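Local coordinates for protein yeast glycogen phosphorylase (Saccharomyces cerevisiae, PDB 1YGP) that belongs to the carbohydrate phosphorylases, enzymes of the GT-B fold, and holds a pyridoxal-5'-phosphate between its two large domains, at residues 430-435 against 464-469; 453-458 against 497-502. All blocks are in the same frame, centred on the assembly; numbering follows the deposited sequence.

Contact 1 of 2, residues 430-435 against 464-469; sequences IIYDIN and PERQIR
Ile431 and Ile468 mark where the two backbones come nearest, their CA atoms 8.3 Å apart, a separation that only side chains can bridge. Residues 430-435 are a piece out of helix 425-445, wound by bonds such as Ile434 N to Ile430 O (2.8 Å); a cis peptide bond precedes Pro464, and from Glu465 on the chain runs extended into strand 467-469, the middle strand of a small antiparallel sheet whose edges are 414-416 and 459-460. Ile431 touches Ile459 of the sheet and Phe420 of helix 417-423, so helix 425-445 packs against both.

The apolar half of the contact is a meeting of two methyls, CG2 of Ile431 and CG2 of Ile468, 3.8 Å apart. In both residues chi1 near -60° puts CG1 beside the backbone N and leaves CG2 anti to it, and the side chains meet nearly at right angles, one branch on one branch. Phe420 also touches Ile468.

One residue on, Tyr432 carries its ring outward until OH lies over one face of the Arg466 guanidinium. NH2 of Arg466 is 2.8 Å from that OH, yet the angle is too poor for a hydrogen bond, and the ring and guanidinium planes stand 35° apart. A chain bent at chi3 brings the arginine head here, and its salt bridge runs from NH1 to Glu461.

The contact thus grades from a buried hydrocarbon patch to a partly exposed polar rim, where Arg466 is held by Glu461 and the tyrosine meets it by packing, with no hydrogen bond crossing between the segments.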
loop_
_atom_site.group_PDB
_atom_site.type_symbol
_atom_site.label_atom_id
_atom_site.label_comp_id
_atom_site.label_asym_id
_atom_site.label_seq_id
_atom_site.Cartn_x
_atom_site.Cartn_y
_atom_site.Cartn_z
ATOM N N ILE A 430 -22.851 10.157 29.526
ATOM C CA ILE A 430 -22.003 11.179 30.116
ATOM C C ILE A 430 -22.400 12.564 29.582
ATOM O O ILE A 430 -22.401 13.519 30.370
ATOM C CB ILE A 430 -20.515 10.791 29.821
ATOM C CG1 ILE A 430 -20.224 9.397 30.367
ATOM C CG2 ILE A 430 -19.567 11.721 30.545
ATOM C CD1 ILE A 430 -18.830 8.824 30.118
ATOM N N ILE A 431 -22.837 12.740 28.325
ATOM C CA ILE A 431 -23.235 14.068 27.874
ATOM C C ILE A 431 -24.485 14.516 28.620
ATOM O O ILE A 431 -24.579 15.691 29.004
ATOM C CB ILE A 431 -23.472 14.078 26.352
ATOM C CG1 ILE A 431 -22.139 13.752 25.690
ATOM C CG2 ILE A 431 -23.936 15.454 25.851
ATOM C CD1 ILE A 431 -22.124 13.645 24.153
ATOM N N TYR A 432 -25.436 13.621 28.904
ATOM C CA TYR A 432 -26.587 14.008 29.701
ATOM C C TYR A 432 -26.137 14.407 31.097
ATOM O O TYR A 432 -26.554 15.464 31.577
ATOM C CB TYR A 432 -27.580 12.860 29.772
ATOM C CG TYR A 432 -28.465 12.743 28.534
ATOM C CD1 TYR A 432 -28.645 13.850 27.707
ATOM C CD2 TYR A 432 -29.150 11.555 28.251
ATOM C CE1 TYR A 432 -29.498 13.793 26.622
ATOM C CE2 TYR A 432 -30.005 11.491 27.155
ATOM C CZ TYR A 432 -30.170 12.622 26.348
ATOM O OH TYR A 432 -31.001 12.600 25.244
ATOM N N ASP A 433 -25.227 13.665 31.730
ATOM C CA ASP A 433 -24.738 14.030 33.053
ATOM C C ASP A 433 -24.030 15.369 33.116
ATOM O O ASP A 433 -24.366 16.212 33.954
ATOM C CB ASP A 433 -23.777 12.990 33.578
ATOM C CG ASP A 433 -24.403 11.740 34.183
ATOM O OD1 ASP A 433 -25.583 11.445 33.970
ATOM O OD2 ASP A 433 -23.668 11.045 34.880
ATOM N N ILE A 434 -23.083 15.575 32.200
ATOM C CA ILE A 434 -22.319 16.807 32.063
ATOM C C ILE A 434 -23.287 17.990 31.984
ATOM O O ILE A 434 -23.187 18.959 32.744
ATOM C CB ILE A 434 -21.428 16.628 30.780
ATOM C CG1 ILE A 434 -20.220 15.734 31.126
ATOM C CG2 ILE A 434 -20.982 17.987 30.222
ATOM C CD1 ILE A 434 -19.325 15.287 29.941
ATOM N N ASN A 435 -24.289 17.882 31.108
ATOM C CA ASN A 435 -25.273 18.938 30.899
ATOM C C ASN A 435 -26.090 19.200 32.147
ATOM O O ASN A 435 -26.420 20.353 32.430
ATOM C CB ASN A 435 -26.250 18.582 29.777
ATOM C CG ASN A 435 -27.162 19.749 29.417
ATOM O OD1 ASN A 435 -26.717 20.791 28.969
ATOM N ND2 ASN A 435 -28.472 19.698 29.505
ATOM N N PRO A 464 -38.313 16.876 15.601
ATOM C CA PRO A 464 -38.612 16.022 16.739
ATOM C C PRO A 464 -37.333 15.439 17.295
ATOM O O PRO A 464 -37.359 14.732 18.298
ATOM C CB PRO A 464 -39.531 14.975 16.177
ATOM C CG PRO A 464 -38.925 14.755 14.799
ATOM C CD PRO A 464 -38.623 16.190 14.350
ATOM N N GLU A 465 -36.227 15.646 16.585
ATOM C CA GLU A 465 -34.977 15.074 16.993
ATOM C C GLU A 465 -34.244 16.095 17.840
ATOM O O GLU A 465 -34.109 17.265 17.486
ATOM C CB GLU A 465 -34.184 14.687 15.734
ATOM C CG GLU A 465 -34.351 13.227 15.291
ATOM C CD GLU A 465 -33.601 12.173 16.136
ATOM O OE1 GLU A 465 -34.121 11.730 17.168
ATOM O OE2 GLU A 465 -32.492 11.780 15.749
ATOM N N ARG A 466 -33.908 15.667 19.042
ATOM C CA ARG A 466 -33.108 16.500 19.907
ATOM C C ARG A 466 -31.679 16.467 19.410
ATOM O O ARG A 466 -31.167 15.404 19.035
ATOM C CB ARG A 466 -33.120 16.003 21.345
ATOM C CG ARG A 466 -34.473 16.157 21.993
ATOM C CD ARG A 466 -34.333 16.123 23.493
ATOM N NE ARG A 466 -34.097 14.805 24.047
ATOM C CZ ARG A 466 -33.835 14.633 25.350
ATOM N NH1 ARG A 466 -33.771 15.654 26.217
ATOM N NH2 ARG A 466 -33.657 13.402 25.820
ATOM N N GLN A 467 -31.006 17.602 19.459
ATOM C CA GLN A 467 -29.619 17.649 19.044
ATOM C C GLN A 467 -28.746 17.812 20.285
ATOM O O GLN A 467 -29.167 18.283 21.351
ATOM C CB GLN A 467 -29.317 18.832 18.151
ATOM C CG GLN A 467 -30.343 19.174 17.110
ATOM C CD GLN A 467 -30.491 18.106 16.054
ATOM O OE1 GLN A 467 -31.126 17.080 16.273
ATOM N NE2 GLN A 467 -29.910 18.296 14.874
ATOM N N ILE A 468 -27.493 17.421 20.104
ATOM C CA ILE A 468 -26.459 17.613 21.085
ATOM C C ILE A 468 -25.662 18.732 20.432
ATOM O O ILE A 468 -25.161 18.590 19.302
ATOM C CB ILE A 468 -25.601 16.371 21.219
ATOM C CG1 ILE A 468 -26.445 15.144 21.475
ATOM C CG2 ILE A 468 -24.579 16.647 22.326
ATOM C CD1 ILE A 468 -25.604 13.874 21.614
ATOM N N ARG A 469 -25.573 19.879 21.069
ATOM C CA ARG A 469 -24.842 20.975 20.477
ATOM C C ARG A 469 -23.375 20.839 20.865
ATOM O O ARG A 469 -22.935 21.154 21.981
ATOM C CB ARG A 469 -25.487 22.274 20.960
ATOM C CG ARG A 469 -26.910 22.297 20.406
ATOM C CD ARG A 469 -27.654 23.582 20.673
ATOM N NE ARG A 469 -28.259 23.603 21.987
ATOM C CZ ARG A 469 -29.146 24.548 22.318
ATOM N NH1 ARG A 469 -29.509 25.506 21.462
ATOM N NH2 ARG A 469 -29.694 24.536 23.531
#

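Contact 2 of 2, residues 453-458 against 497-502; sequences LSRISI and FKDFIK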
loop_
_atom_site.group_PDB
_atom_site.type_symbol
_atom_site.label_atom_id
_atom_site.label_comp_id
_atom_site.label_asym_id
_atom_site.label_seq_id
_atom_site.Cartn_x
_atom_site.Cartn_y
_atom_site.Cartn_z
ATOM N N LEU A 453 -31.868 28.723 30.676
ATOM C CA LEU A 453 -31.573 27.321 30.825
ATOM C C LEU A 453 -31.825 26.645 29.500
ATOM O O LEU A 453 -30.964 25.899 29.042
ATOM C CB LEU A 453 -32.443 26.734 31.926
ATOM C CG LEU A 453 -31.665 26.015 33.029
ATOM C CD1 LEU A 453 -30.728 26.992 33.716
ATOM C CD2 LEU A 453 -32.617 25.449 34.072
ATOM N N SER A 454 -32.900 27.009 28.810
ATOM C CA SER A 454 -33.168 26.417 27.510
ATOM C C SER A 454 -32.116 26.822 26.502
ATOM O O SER A 454 -31.623 25.960 25.792
ATOM C CB SER A 454 -34.503 26.855 26.933
ATOM N N ARG A 455 -31.711 28.083 26.454
ATOM C CA ARG A 455 -30.771 28.558 25.458
ATOM C C ARG A 455 -29.344 28.056 25.609
ATOM O O ARG A 455 -28.669 27.739 24.627
ATOM C CB ARG A 455 -30.674 30.071 25.453
ATOM C CG ARG A 455 -31.892 30.870 25.034
ATOM C CD ARG A 455 -31.490 32.315 24.716
ATOM N NE ARG A 455 -30.703 32.914 25.785
ATOM C CZ ARG A 455 -31.250 33.492 26.852
ATOM N NH1 ARG A 455 -32.575 33.578 26.998
ATOM N NH2 ARG A 455 -30.444 33.908 27.825
ATOM N N ILE A 456 -28.849 28.006 26.838
ATOM C CA ILE A 456 -27.469 27.673 27.101
ATOM C C ILE A 456 -27.288 26.155 27.147
ATOM O O ILE A 456 -26.147 25.696 27.237
ATOM C CB ILE A 456 -27.121 28.448 28.436
ATOM C CG1 ILE A 456 -25.657 28.823 28.399
ATOM C CG2 ILE A 456 -27.420 27.625 29.703
ATOM C CD1 ILE A 456 -25.188 29.699 29.576
ATOM N N SER A 457 -28.349 25.346 27.083
ATOM C CA SER A 457 -28.212 23.907 27.225
ATOM C C SER A 457 -27.451 23.255 26.094
ATOM O O SER A 457 -27.532 23.663 24.941
ATOM C CB SER A 457 -29.573 23.228 27.300
ATOM O OG SER A 457 -29.552 21.813 27.517
ATOM N N ILE A 458 -26.738 22.186 26.458
ATOM C CA ILE A 458 -26.020 21.373 25.506
ATOM C C ILE A 458 -27.064 20.566 24.756
ATOM O O ILE A 458 -26.891 20.404 23.552
ATOM C CB ILE A 458 -25.020 20.447 26.229
ATOM C CG1 ILE A 458 -23.924 21.269 26.889
ATOM C CG2 ILE A 458 -24.395 19.483 25.238
ATOM C CD1 ILE A 458 -22.999 20.422 27.797
ATOM N N PHE A 497 -21.926 33.079 21.589
ATOM C CA PHE A 497 -21.635 32.529 22.909
ATOM C C PHE A 497 -21.928 33.451 24.080
ATOM O O PHE A 497 -21.512 33.168 25.219
ATOM C CB PHE A 497 -20.174 32.103 22.977
ATOM C CG PHE A 497 -19.819 31.037 21.961
ATOM C CD1 PHE A 497 -20.728 30.024 21.638
ATOM C CD2 PHE A 497 -18.574 31.086 21.343
ATOM C CE1 PHE A 497 -20.385 29.062 20.694
ATOM C CE2 PHE A 497 -18.237 30.121 20.400
ATOM C CZ PHE A 497 -19.141 29.110 20.075
ATOM N N LYS A 498 -22.730 34.500 23.836
ATOM C CA LYS A 498 -23.083 35.496 24.849
ATOM C C LYS A 498 -23.505 34.938 26.218
ATOM O O LYS A 498 -22.977 35.313 27.270
ATOM C CB LYS A 498 -24.211 36.365 24.313
ATOM N N ASP A 499 -24.400 33.950 26.251
ATOM C CA ASP A 499 -24.840 33.368 27.502
ATOM C C ASP A 499 -23.696 32.685 28.238
ATOM O O ASP A 499 -23.596 32.765 29.465
ATOM C CB ASP A 499 -25.941 32.374 27.226
ATOM C CG ASP A 499 -27.227 32.924 26.610
ATOM O OD1 ASP A 499 -27.573 34.091 26.822
ATOM O OD2 ASP A 499 -27.896 32.154 25.917
ATOM N N PHE A 500 -22.776 32.070 27.485
ATOM C CA PHE A 500 -21.626 31.400 28.071
ATOM C C PHE A 500 -20.697 32.443 28.653
ATOM O O PHE A 500 -20.083 32.188 29.694
ATOM C CB PHE A 500 -20.887 30.572 27.025
ATOM C CG PHE A 500 -21.653 29.291 26.739
ATOM C CD1 PHE A 500 -21.529 28.202 27.601
ATOM C CD2 PHE A 500 -22.532 29.216 25.658
ATOM C CE1 PHE A 500 -22.295 27.048 27.377
ATOM C CE2 PHE A 500 -23.290 28.055 25.451
ATOM C CZ PHE A 500 -23.177 26.970 26.308
ATOM N N ILE A 501 -20.632 33.652 28.068
ATOM C CA ILE A 501 -19.815 34.722 28.635
ATOM C C ILE A 501 -20.496 35.140 29.920
ATOM O O ILE A 501 -19.783 35.346 30.894
ATOM C CB ILE A 501 -19.720 36.020 27.822
ATOM C CG1 ILE A 501 -19.679 35.815 26.331
ATOM C CG2 ILE A 501 -18.452 36.701 28.281
ATOM C CD1 ILE A 501 -18.584 34.885 25.834
ATOM N N LYS A 502 -21.829 35.250 29.975
ATOM C CA LYS A 502 -22.513 35.664 31.193
ATOM C C LYS A 502 -22.189 34.723 32.330
ATOM O O LYS A 502 -21.773 35.156 33.392
ATOM C CB LYS A 502 -24.031 35.662 31.032
#
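Arg455 and Asp499 supply the electrostatic part of this contact, a salt bridge made side-on. NE of Arg455 gives its hydrogen to OD2 of Asp499 (2.9 Å, N-H...O 157°), met on the syn side, while NH2 of Arg455 reaches OD1 at 3.0 Å from well above the carboxylate plane. Both oxygens lie near the guanidinium plane, at its edge, but the two groups are turned 50° against each other, so the fork is twisted out of flatness. Two bonds restrict the rotation of each group, and the bend of the arginine at chi3 turns the edge bearing NE and NH2 to the carboxylate.

The backbones are closest at Ile456 and Asp499. Here helix 451-456 packs against helix 498-504, which precedes 509-511, the edge strand of the nine-stranded mixed sheet in the N-terminal half of this GT-B protein; Phe509 of that strand touches Phe500.

Apolar contacts adjoin the ion pair, one residue on in each segment. CG1 of Ile456 sits over one face of the Phe500 ring in a CH-pi contact, 3.8 Å from the centroid and 14° off the normal, displaced toward the rim. The methyl CD1 of Ile456 extends further, packing at 3.6 Å from CB of Asp499, beside that residue's carbonyl. Phe438 and Leu439 of helix 425-445 also touch Ile456, and the ring of Phe472 meets that of Phe500.

From the N terminus the chain first lays down residues 430-435 on helix 425-445, then 453-458 on the next helix, 451-456; residues 464-469, which lead into strand 467-469, return to close contact 1 over 28 intervening residues, and 497-502 close contact 2 over 38. Because the segments alternate, the two loops cross, neither nested in the other. Their centres lie about 14 Å apart, and Ile458 joins them: its N is 2.9 Å from OD1 of Asn435 and its O is 2.9 Å from N of Arg469, both probable hydrogen bonds. Together the two contacts tie helix 425-445 to the three-stranded sheet and helix 451-456 to helix 498-504.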